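Long-range contacts in propionate kinase (Francisella tularensis subsp. tularensis, PDB 3KHY), which probably catalyses the magnesium-dependent, reversible transfer of a phosphate group from ATP to acetate or propionate, yielding an acyl phosphate and ADP: residues Y59-F63 / F127-F132; I79-G83 / T380-I384; L104-K108 / I122-R126; L266-C270 / A292-F296. One frame throughout, in Å; residues are numbered along the deposited sequence.

Interaction 1 (Y59-F63 / F127-F132)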
loop_
_atom_site.group_PDB
_atom_site.type_symbol
_atom_site.label_atom_id
_atom_site.label_comp_id
_atom_site.label_asym_id
_atom_site.label_seq_id
_atom_site.Cartn_x
_atom_site.Cartn_y
_atom_site.Cartn_z
ATOM N N TYR A 59 28.915 -17.286 21.317
ATOM C CA TYR A 59 28.564 -17.607 19.948
ATOM C C TYR A 59 29.610 -18.579 19.416
ATOM O O TYR A 59 29.297 -19.495 18.662
ATOM C CB TYR A 59 28.563 -16.332 19.119
ATOM C CG TYR A 59 27.536 -16.279 18.014
ATOM C CD1 TYR A 59 26.373 -15.529 18.156
ATOM C CD2 TYR A 59 27.740 -16.955 16.819
ATOM C CE1 TYR A 59 25.434 -15.459 17.134
ATOM C CE2 TYR A 59 26.811 -16.895 15.795
ATOM C CZ TYR A 59 25.660 -16.146 15.956
ATOM O OH TYR A 59 24.742 -16.089 14.928
ATOM N N LYS A 60 30.862 -18.378 19.823
ATOM C CA LYS A 60 31.931 -19.296 19.445
ATOM C C LYS A 60 31.730 -20.679 20.075
ATOM O O LYS A 60 31.976 -21.702 19.434
ATOM C CB LYS A 60 33.302 -18.739 19.828
ATOM C CG LYS A 60 34.461 -19.609 19.357
ATOM C CD LYS A 60 35.783 -19.197 19.991
ATOM C CE LYS A 60 36.903 -20.157 19.594
ATOM N NZ LYS A 60 38.166 -19.918 20.354
ATOM N N ASP A 61 31.295 -20.704 21.333
ATOM C CA ASP A 61 30.985 -21.963 22.016
ATOM C C ASP A 61 29.885 -22.728 21.278
ATOM O O ASP A 61 29.938 -23.950 21.141
ATOM C CB ASP A 61 30.551 -21.703 23.459
ATOM C CG ASP A 61 31.670 -21.142 24.316
ATOM O OD1 ASP A 61 32.851 -21.342 23.960
ATOM O OD2 ASP A 61 31.367 -20.503 25.346
ATOM N N VAL A 62 28.879 -21.997 20.816
ATOM C CA VAL A 62 27.806 -22.603 20.040
ATOM C C VAL A 62 28.370 -23.306 18.811
ATOM O O VAL A 62 28.054 -24.462 18.546
ATOM C CB VAL A 62 26.774 -21.559 19.610
ATOM C CG1 VAL A 62 25.810 -22.154 18.595
ATOM C CG2 VAL A 62 26.028 -21.040 20.823
ATOM N N PHE A 63 29.224 -22.607 18.071
ATOM C CA PHE A 63 29.801 -23.183 16.865
ATOM C C PHE A 63 30.670 -24.407 17.123
ATOM O O PHE A 63 30.660 -25.352 16.336
ATOM C CB PHE A 63 30.571 -22.131 16.065
ATOM C CG PHE A 63 29.720 -21.405 15.062
ATOM C CD1 PHE A 63 29.316 -22.036 13.899
ATOM C CD2 PHE A 63 29.305 -20.105 15.293
ATOM C CE1 PHE A 63 28.518 -21.381 12.974
ATOM C CE2 PHE A 63 28.509 -19.444 14.376
ATOM C CZ PHE A 63 28.117 -20.084 13.212
ATOM N N PHE A 127 32.940 -16.711 11.604
ATOM C CA PHE A 127 33.070 -17.876 12.471
ATOM C C PHE A 127 33.305 -19.120 11.625
ATOM O O PHE A 127 34.156 -19.948 11.943
ATOM C CB PHE A 127 31.827 -18.065 13.348
ATOM C CG PHE A 127 31.804 -17.189 14.572
ATOM C CD1 PHE A 127 32.824 -17.254 15.506
ATOM C CD2 PHE A 127 30.754 -16.317 14.799
ATOM C CE1 PHE A 127 32.804 -16.450 16.634
ATOM C CE2 PHE A 127 30.727 -15.515 15.924
ATOM C CZ PHE A 127 31.752 -15.581 16.843
ATOM N N CYS A 128 32.558 -19.241 10.535
ATOM C CA CYS A 128 32.670 -20.410 9.673
ATOM C C CYS A 128 34.004 -20.471 8.946
ATOM O O CYS A 128 34.526 -21.556 8.700
ATOM C CB CYS A 128 31.510 -20.473 8.674
ATOM S SG CYS A 128 29.958 -21.031 9.417
ATOM N N GLN A 129 34.551 -19.309 8.597
ATOM C CA GLN A 129 35.873 -19.257 7.981
ATOM C C GLN A 129 36.937 -19.782 8.942
ATOM O O GLN A 129 37.893 -20.434 8.528
ATOM C CB GLN A 129 36.216 -17.835 7.535
ATOM C CG GLN A 129 35.369 -17.331 6.368
ATOM C CD GLN A 129 35.794 -15.958 5.883
ATOM O OE1 GLN A 129 36.237 -15.114 6.668
ATOM N NE2 GLN A 129 35.655 -15.726 4.582
ATOM N N GLN A 130 36.763 -19.493 10.227
ATOM C CA GLN A 130 37.703 -19.940 11.251
ATOM C C GLN A 130 37.560 -21.428 11.541
ATOM O O GLN A 130 38.547 -22.156 11.639
ATOM C CB GLN A 130 37.467 -19.178 12.553
ATOM C CG GLN A 130 37.743 -17.693 12.490
ATOM C CD GLN A 130 37.640 -17.039 13.853
ATOM O OE1 GLN A 130 36.742 -17.352 14.638
ATOM N NE2 GLN A 130 38.565 -16.131 14.145
ATOM N N ILE A 131 36.314 -21.863 11.681
ATOM C CA ILE A 131 35.997 -23.186 12.197
ATOM C C ILE A 131 35.914 -24.261 11.112
ATOM O O ILE A 131 36.281 -25.411 11.343
ATOM C CB ILE A 131 34.691 -23.134 13.008
ATOM C CG1 ILE A 131 34.868 -22.179 14.191
ATOM C CG2 ILE A 131 34.279 -24.520 13.472
ATOM C CD1 ILE A 131 33.651 -22.041 15.055
ATOM N N PHE A 132 35.438 -23.886 9.931
ATOM C CA PHE A 132 35.389 -24.816 8.806
ATOM C C PHE A 132 36.152 -24.242 7.613
ATOM O O PHE A 132 35.570 -23.996 6.557
ATOM C CB PHE A 132 33.938 -25.113 8.410
ATOM C CG PHE A 132 33.045 -25.490 9.567
ATOM C CD1 PHE A 132 33.121 -26.749 10.146
ATOM C CD2 PHE A 132 32.111 -24.592 10.062
ATOM C CE1 PHE A 132 32.287 -27.098 11.203
ATOM C CE2 PHE A 132 31.277 -24.933 11.119
ATOM C CZ PHE A 132 31.365 -26.191 11.689
#
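Phe127 puts its ring beside two aromatic side chains of helix 59-72, making a small aromatic cluster with Tyr59 and Phe63. Its plane lies 9° from that of Tyr59, but the rings are displaced laterally, with little of one above the other; the near approach is Tyr59 CD2 to Phe127 CE2, 3.4 Å. Phe63 is likewise displaced, centroids 5.5 Å apart, but its plane is more tilted.

A CH-pi contact joins this second pair: Phe127 CB sits over one face of the Phe63 ring, 4.0 Å from its centroid, so the flat phenyl takes both ring and CB of Phe127. Chi1 of Phe127 (-81°) carries CG away from its carbonyl carbon, toward Tyr59. Cys128 SG approaches the Phe63 ring obliquely, 3.9 Å from Phe63 CE1, as a sulfur-aromatic contact.

Ile131 CD1 is modelled 3.2 Å from Phe63 CB, shorter than normal contact and doubtful. Lys60, on the exposed side, needs only its aliphatic CB against Phe127 and runs its extended chain away.

Tyr59 directs its hydroxyl to Gly10 O, and Phe63 also touches Leu7 and Cys9. With only apolar surfaces meeting, the local axes, crossing at -50°, are held by shape and dispersion.

Interaction 2 (I79-G83 / T380-I384)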
loop_
_atom_site.group_PDB
_atom_site.type_symbol
_atom_site.label_atom_id
_atom_site.label_comp_id
_atom_site.label_asym_id
_atom_site.label_seq_id
_atom_site.Cartn_x
_atom_site.Cartn_y
_atom_site.Cartn_z
ATOM N N ILE A 79 30.340 -33.120 4.602
ATOM C CA ILE A 79 29.928 -31.762 4.265
ATOM C C ILE A 79 30.837 -31.156 3.208
ATOM O O ILE A 79 32.054 -31.152 3.362
ATOM C CB ILE A 79 29.890 -30.855 5.508
ATOM C CG1 ILE A 79 28.806 -31.338 6.469
ATOM C CG2 ILE A 79 29.635 -29.406 5.106
ATOM C CD1 ILE A 79 28.822 -30.645 7.807
ATOM N N VAL A 80 30.241 -30.638 2.135
ATOM C CA VAL A 80 31.015 -30.099 1.017
ATOM C C VAL A 80 30.964 -28.576 0.936
ATOM O O VAL A 80 31.796 -27.960 0.279
ATOM C CB VAL A 80 30.563 -30.707 -0.328
ATOM C CG1 VAL A 80 29.129 -30.340 -0.620
ATOM C CG2 VAL A 80 31.470 -30.247 -1.455
ATOM N N ALA A 81 29.986 -27.965 1.597
ATOM C CA ALA A 81 29.892 -26.508 1.605
ATOM C C ALA A 81 28.932 -26.002 2.673
ATOM O O ALA A 81 28.179 -26.781 3.264
ATOM C CB ALA A 81 29.485 -25.988 0.234
ATOM N N ILE A 82 28.975 -24.693 2.914
ATOM C CA ILE A 82 28.078 -24.035 3.861
ATOM C C ILE A 82 27.252 -22.957 3.156
ATOM O O ILE A 82 27.803 -22.084 2.480
ATOM C CB ILE A 82 28.868 -23.383 5.008
ATOM C CG1 ILE A 82 29.745 -24.422 5.710
ATOM C CG2 ILE A 82 27.933 -22.712 6.004
ATOM C CD1 ILE A 82 30.706 -23.819 6.704
ATOM N N GLY A 83 25.931 -23.023 3.305
ATOM C CA GLY A 83 25.054 -22.011 2.738
ATOM C C GLY A 83 24.461 -21.127 3.817
ATOM O O GLY A 83 23.913 -21.631 4.796
ATOM N N THR A 380 23.448 -23.496 -3.112
ATOM C CA THR A 380 24.843 -23.641 -2.706
ATOM C C THR A 380 25.543 -24.708 -3.551
ATOM O O THR A 380 26.604 -24.463 -4.118
ATOM C CB THR A 380 24.940 -23.985 -1.206
ATOM O OG1 THR A 380 24.391 -22.903 -0.438
ATOM C CG2 THR A 380 26.400 -24.223 -0.790
ATOM N N GLN A 381 24.927 -25.880 -3.643
ATOM C CA GLN A 381 25.428 -26.968 -4.478
ATOM C C GLN A 381 25.710 -26.493 -5.910
ATOM O O GLN A 381 26.712 -26.870 -6.522
ATOM C CB GLN A 381 24.409 -28.108 -4.502
ATOM C CG GLN A 381 24.737 -29.234 -5.474
ATOM C CD GLN A 381 25.907 -30.073 -5.017
ATOM O OE1 GLN A 381 26.238 -30.102 -3.831
ATOM N NE2 GLN A 381 26.540 -30.769 -5.955
ATOM N N ASN A 382 24.820 -25.659 -6.434
ATOM C CA ASN A 382 24.939 -25.165 -7.797
ATOM C C ASN A 382 26.234 -24.395 -8.045
ATOM O O ASN A 382 26.714 -24.334 -9.175
ATOM C CB ASN A 382 23.736 -24.290 -8.150
ATOM C CG ASN A 382 23.753 -23.836 -9.597
ATOM O OD1 ASN A 382 23.691 -22.641 -9.886
ATOM N ND2 ASN A 382 23.844 -24.791 -10.515
ATOM N N LEU A 383 26.801 -23.823 -6.989
ATOM C CA LEU A 383 27.987 -22.980 -7.122
ATOM C C LEU A 383 29.316 -23.651 -6.765
ATOM O O LEU A 383 30.362 -23.012 -6.852
ATOM C CB LEU A 383 27.844 -21.718 -6.274
ATOM C CG LEU A 383 26.770 -20.713 -6.673
ATOM C CD1 LEU A 383 26.642 -19.648 -5.597
ATOM C CD2 LEU A 383 27.113 -20.100 -8.015
ATOM N N ILE A 384 29.286 -24.914 -6.353
ATOM C CA ILE A 384 30.515 -25.581 -5.915
ATOM C C ILE A 384 30.907 -26.750 -6.816
ATOM O O ILE A 384 30.546 -26.790 -7.991
ATOM C CB ILE A 384 30.408 -26.089 -4.465
ATOM C CG1 ILE A 384 29.451 -27.276 -4.385
ATOM C CG2 ILE A 384 29.975 -24.967 -3.524
ATOM C CD1 ILE A 384 29.379 -27.890 -3.018
#
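Ile384, the last residue of the chain, rests its CD1 methyl against both branches of Val80, 3.4 Å from Val80 CG1 and 3.5 Å from Val80 CG2. The first of these is tighter than ordinary van der Waals contact. In both side chains one branch stands between the backbone N and the carbonyl carbon: CG1 of Val80 (chi1 63°) and CG1 of Ile384 (chi1 71°), the latter carrying CD1 to the strand. Ala81 is small enough to receive two neighbours on its single methyl: Thr380 CG2 lies 3.7 Å from Ala81 CB, and Ile384 CD1 lies 3.8 Å from the same carbon. At Gly83 the bare backbone comes close to a hydroxyl, with Thr380 OG1 3.4 Å from Gly83 CA; the lack of a side chain there makes room for it.

Strand 79-86 lies between strands 3-9 and 137-141, parallel to both, in the first sheet of an actin-like ATPase fold. Helix 372-382 follows the last strand of the second sheet, and its end returns to pack on the first.

Farther out, Thr380 OG1 hydrogen-bonds to Ile376 O one turn back in its helix, which turns the methyl branch to Ala81. Backbone bonds to Leu5 fix Ala81 and Gly83, and those to Pro136 and Val138 hold Ile82. Thr380 also touches Ile4 and Val138, thus spanning the strands on both flanks. Gln381 OE1, 4.3 Å from Val80 CG1, is buried without a polar partner in the model, although its side chain rests on Pro21 and His22.

Interaction 3 (L104-K108 / I122-R126)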
loop_
_atom_site.group_PDB
_atom_site.type_symbol
_atom_site.label_atom_id
_atom_site.label_comp_id
_atom_site.label_asym_id
_atom_site.label_seq_id
_atom_site.Cartn_x
_atom_site.Cartn_y
_atom_site.Cartn_z
ATOM N N LEU A 104 31.666 -10.208 0.191
ATOM C CA LEU A 104 31.575 -9.762 1.579
ATOM C C LEU A 104 31.509 -8.240 1.701
ATOM O O LEU A 104 30.771 -7.713 2.534
ATOM C CB LEU A 104 32.745 -10.293 2.404
ATOM C CG LEU A 104 32.508 -11.614 3.123
ATOM C CD1 LEU A 104 33.692 -11.931 4.031
ATOM C CD2 LEU A 104 31.209 -11.559 3.918
ATOM N N GLU A 105 32.292 -7.537 0.886
ATOM C CA GLU A 105 32.232 -6.078 0.867
ATOM C C GLU A 105 30.822 -5.611 0.515
ATOM O O GLU A 105 30.273 -4.714 1.158
ATOM C CB GLU A 105 33.240 -5.490 -0.131
ATOM C CG GLU A 105 34.697 -5.639 0.282
ATOM C CD GLU A 105 35.668 -5.033 -0.727
ATOM O OE1 GLU A 105 35.215 -4.287 -1.626
ATOM O OE2 GLU A 105 36.886 -5.305 -0.616
ATOM N N LYS A 106 30.244 -6.228 -0.509
ATOM C CA LYS A 106 28.899 -5.879 -0.957
ATOM C C LYS A 106 27.845 -6.151 0.110
ATOM O O LYS A 106 26.970 -5.319 0.362
ATOM C CB LYS A 106 28.554 -6.637 -2.237
ATOM C CG LYS A 106 29.380 -6.240 -3.444
ATOM C CD LYS A 106 28.950 -7.054 -4.648
ATOM C CE LYS A 106 29.815 -6.766 -5.857
ATOM N NZ LYS A 106 29.441 -7.672 -6.976
ATOM N N ILE A 107 27.915 -7.326 0.730
ATOM C CA ILE A 107 27.015 -7.646 1.831
ATOM C C ILE A 107 27.124 -6.594 2.930
ATOM O O ILE A 107 26.119 -6.153 3.489
ATOM C CB ILE A 107 27.323 -9.032 2.430
ATOM C CG1 ILE A 107 27.007 -10.121 1.405
ATOM C CG2 ILE A 107 26.504 -9.252 3.698
ATOM C CD1 ILE A 107 27.391 -11.510 1.857
ATOM N N LYS A 108 28.352 -6.181 3.232
ATOM C CA LYS A 108 28.573 -5.181 4.265
ATOM C C LYS A 108 27.913 -3.849 3.889
ATOM O O LYS A 108 27.452 -3.113 4.755
ATOM C CB LYS A 108 30.074 -4.995 4.502
ATOM C CG LYS A 108 30.433 -3.824 5.407
ATOM C CD LYS A 108 31.941 -3.719 5.631
ATOM C CE LYS A 108 32.443 -4.705 6.687
ATOM N NZ LYS A 108 32.295 -6.144 6.305
ATOM N N ILE A 122 27.214 -11.626 8.605
ATOM C CA ILE A 122 28.637 -11.499 8.312
ATOM C C ILE A 122 29.488 -12.188 9.381
ATOM O O ILE A 122 30.380 -12.973 9.062
ATOM C CB ILE A 122 29.038 -10.024 8.148
ATOM C CG1 ILE A 122 28.503 -9.495 6.817
ATOM C CG2 ILE A 122 30.551 -9.858 8.229
ATOM C CD1 ILE A 122 28.602 -7.992 6.671
ATOM N N GLU A 123 29.190 -11.917 10.645
ATOM C CA GLU A 123 29.919 -12.547 11.748
ATOM C C GLU A 123 29.855 -14.065 11.691
ATOM O O GLU A 123 30.853 -14.740 11.934
ATOM C CB GLU A 123 29.401 -12.052 13.096
ATOM C CG GLU A 123 29.895 -10.658 13.446
ATOM C CD GLU A 123 28.877 -9.863 14.234
ATOM O OE1 GLU A 123 27.925 -10.479 14.763
ATOM O OE2 GLU A 123 29.030 -8.623 14.318
ATOM N N GLY A 124 28.677 -14.593 11.377
ATOM C CA GLY A 124 28.491 -16.025 11.254
ATOM C C GLY A 124 29.396 -16.592 10.180
ATOM O O GLY A 124 30.002 -17.651 10.345
ATOM N N ILE A 125 29.488 -15.873 9.070
ATOM C CA ILE A 125 30.356 -16.265 7.970
ATOM C C ILE A 125 31.811 -16.320 8.431
ATOM O O ILE A 125 32.546 -17.248 8.086
ATOM C CB ILE A 125 30.191 -15.293 6.772
ATOM C CG1 ILE A 125 28.810 -15.485 6.134
ATOM C CG2 ILE A 125 31.292 -15.499 5.744
ATOM C CD1 ILE A 125 28.491 -14.487 5.047
ATOM N N ARG A 126 32.218 -15.334 9.225
ATOM C CA ARG A 126 33.587 -15.283 9.739
ATOM C C ARG A 126 33.884 -16.423 10.713
ATOM O O ARG A 126 34.947 -17.038 10.651
ATOM C CB ARG A 126 33.884 -13.920 10.366
ATOM C CG ARG A 126 34.096 -12.823 9.315
ATOM C CD ARG A 126 33.929 -11.436 9.902
ATOM N NE ARG A 126 34.113 -10.392 8.896
ATOM C CZ ARG A 126 33.915 -9.096 9.123
ATOM N NH1 ARG A 126 33.521 -8.690 10.325
ATOM N NH2 ARG A 126 34.103 -8.208 8.153
#
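Lys108 and Leu104, which meet Ile122 one helical turn apart, are tied to each other by the bond from Lys108 N to Leu104 O, 2.9 Å long. Helix 118-131 has the matching bond from Arg126 N to Ile122 O, 3.0 Å. These intrahelical bonds space the side chains that face across the contact.

Ile122 is the central apolar group. Its CG1 packs at 3.7 Å on Ile107 CG2, the two isoleucine chains lying alongside each other and pointing opposite ways, and its CD1 reaches the backbone of the neighbouring helix, 3.7 Å from Lys108 CA. One turn on, Leu104 CD2 meets Ile125 CD1 more loosely at 4.2 Å. Long aliphatic chains suit these places: they span local axes 11.7 Å apart and bring no polar group needing a partner.

At the exposed margin two cations come together. Lys108 bends at chi3 (-80°) and chi4, bringing NZ back to 3.3 Å from Arg126 NH2; both are donors, so the pair would be expected to repel, and solvent probably eases the cost. The guanidinium of Arg126 has Ile122 CG2 over the centre of one face.

Behind this layer Ile107 rests on Ala139 and Phe141 of strand 137-141, and Ile125 touches Ile99. The two helices, successive in the chain and with local axes at 153°, form an antiparallel helical pair packed beside the first sheet of the acetokinase fold.

Interaction 4 (L266-C270 / A292-F296)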
loop_
_atom_site.group_PDB
_atom_site.type_symbol
_atom_site.label_atom_id
_atom_site.label_comp_id
_atom_site.label_asym_id
_atom_site.label_seq_id
_atom_site.Cartn_x
_atom_site.Cartn_y
_atom_site.Cartn_z
ATOM N N LEU A 266 -2.032 -9.377 13.684
ATOM C CA LEU A 266 -3.048 -10.116 14.450
ATOM C C LEU A 266 -2.994 -9.776 15.940
ATOM O O LEU A 266 -4.029 -9.621 16.602
ATOM C CB LEU A 266 -2.865 -11.632 14.262
ATOM C CG LEU A 266 -2.887 -12.157 12.819
ATOM C CD1 LEU A 266 -2.539 -13.644 12.778
ATOM C CD2 LEU A 266 -4.242 -11.925 12.228
ATOM N N LEU A 267 -1.779 -9.652 16.462
ATOM C CA LEU A 267 -1.578 -9.334 17.870
ATOM C C LEU A 267 -2.255 -8.008 18.214
ATOM O O LEU A 267 -2.982 -7.912 19.202
ATOM C CB LEU A 267 -0.085 -9.252 18.193
ATOM C CG LEU A 267 0.251 -8.899 19.646
ATOM C CD1 LEU A 267 -0.351 -9.913 20.656
ATOM C CD2 LEU A 267 1.767 -8.765 19.836
ATOM N N GLY A 268 -2.012 -6.991 17.393
ATOM C CA GLY A 268 -2.611 -5.682 17.611
ATOM C C GLY A 268 -4.125 -5.714 17.534
ATOM O O GLY A 268 -4.814 -5.136 18.377
ATOM N N ILE A 269 -4.652 -6.390 16.522
ATOM C CA ILE A 269 -6.105 -6.444 16.335
ATOM C C ILE A 269 -6.834 -7.183 17.456
ATOM O O ILE A 269 -7.826 -6.682 17.992
ATOM C CB ILE A 269 -6.490 -7.098 14.993
ATOM C CG1 ILE A 269 -5.860 -6.348 13.814
ATOM C CG2 ILE A 269 -8.016 -7.161 14.826
ATOM C CD1 ILE A 269 -5.881 -7.186 12.515
ATOM N N CYS A 270 -6.358 -8.370 17.817
ATOM C CA CYS A 270 -7.139 -9.216 18.708
ATOM C C CYS A 270 -6.417 -9.733 19.954
ATOM O O CYS A 270 -7.023 -10.434 20.767
ATOM C CB CYS A 270 -7.734 -10.394 17.934
ATOM S SG CYS A 270 -6.549 -11.696 17.518
ATOM N N ALA A 292 -10.006 -9.992 13.098
ATOM C CA ALA A 292 -8.604 -10.124 12.711
ATOM C C ALA A 292 -8.489 -11.037 11.490
ATOM O O ALA A 292 -7.716 -10.767 10.569
ATOM C CB ALA A 292 -7.777 -10.679 13.875
ATOM N N ILE A 293 -9.262 -12.118 11.486
ATOM C CA ILE A 293 -9.256 -13.046 10.356
ATOM C C ILE A 293 -9.852 -12.411 9.097
ATOM O O ILE A 293 -9.346 -12.636 8.002
ATOM C CB ILE A 293 -9.976 -14.371 10.712
ATOM C CG1 ILE A 293 -9.102 -15.200 11.664
ATOM C CG2 ILE A 293 -10.294 -15.188 9.457
ATOM C CD1 ILE A 293 -9.815 -16.423 12.247
ATOM N N GLU A 294 -10.919 -11.624 9.256
ATOM C CA GLU A 294 -11.507 -10.901 8.129
ATOM C C GLU A 294 -10.497 -9.901 7.563
ATOM O O GLU A 294 -10.279 -9.851 6.358
ATOM C CB GLU A 294 -12.794 -10.166 8.530
ATOM C CG GLU A 294 -13.946 -11.096 8.928
ATOM C CD GLU A 294 -14.278 -12.082 7.825
ATOM O OE1 GLU A 294 -14.738 -11.635 6.747
ATOM O OE2 GLU A 294 -14.057 -13.295 8.028
ATOM N N ILE A 295 -9.881 -9.100 8.429
ATOM C CA ILE A 295 -8.903 -8.112 7.939
ATOM C C ILE A 295 -7.745 -8.823 7.222
ATOM O O ILE A 295 -7.359 -8.453 6.120
ATOM C CB ILE A 295 -8.396 -7.219 9.081
ATOM C CG1 ILE A 295 -9.558 -6.402 9.655
ATOM C CG2 ILE A 295 -7.308 -6.273 8.586
ATOM C CD1 ILE A 295 -9.187 -5.613 10.905
ATOM N N PHE A 296 -7.198 -9.850 7.854
ATOM C CA PHE A 296 -6.094 -10.624 7.276
ATOM C C PHE A 296 -6.488 -11.216 5.921
ATOM O O PHE A 296 -5.790 -11.034 4.920
ATOM C CB PHE A 296 -5.725 -11.716 8.283
ATOM C CG PHE A 296 -4.649 -12.680 7.841
ATOM C CD1 PHE A 296 -4.948 -13.744 7.003
ATOM C CD2 PHE A 296 -3.364 -12.590 8.372
ATOM C CE1 PHE A 296 -3.979 -14.658 6.635
ATOM C CE2 PHE A 296 -2.384 -13.507 8.015
ATOM C CZ PHE A 296 -2.691 -14.547 7.147
#
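Helices 265-270 and 287-307 cross with opposed overall directions where they meet, their local axes 10.0 Å apart at an angle of 137°. The backbones come nearest at Ile269 and Ala292, whose CA atoms are 5.7 Å apart; an alanine at this point permits so close an approach.

The Ala292 methyl is met by three residues. Ile269 CG2 packs 3.7 Å from Ala292 CB, Cys270 SG lies 4.0 Å from it, and Leu266 CD2 is 4.1 Å away. The sulfur faces the methyl because chi1 of Cys270 (75°) sets SG between its backbone N and carbonyl carbon.

This helical pair belongs to the second lobe of the actin-like fold and borders the dimer interface: in the second subunit, Ala157 packs on Ile269 and Tyr152 on Ile295.

Beyond the alanine, the two isoleucines reach toward each other tip to tip, Ile269 CD1 standing 4.0 Å from Ile295 CD1. Leu266 CD2 approaches the Phe296 ring obliquely, 4.0 Å from Phe296 CD2. Phe296 has CG anti to its backbone N (chi1 177°), which swings the ring to the Leu266 end of the contact. Both of these residues also touch Met275, part of the predicted ATP site.

Interactions 1, 2 and 3 lie together on one side of the chain's centre, around the first sheet. Interactions 1 and 3 share helix 118-131, their centres 14 Å apart, and Phe63 of the former approaches Gly124 of the latter. Interactions 1 and 2 touch through Ile82 CD1, which is 3.7 Å from Phe132 CD2 and 4.0 Å from Cys128 SG. Interaction 4 stands apart on the opposite side, its centre about 41 Å from those of interactions 1 and 2. The predicted site is approached from both lobes: side chain to side chain, Tyr59 is about 8 Å from Asn8, a probable magnesium ligand, and Phe296 about 4 Å from Ile323 of the probable ATP pocket.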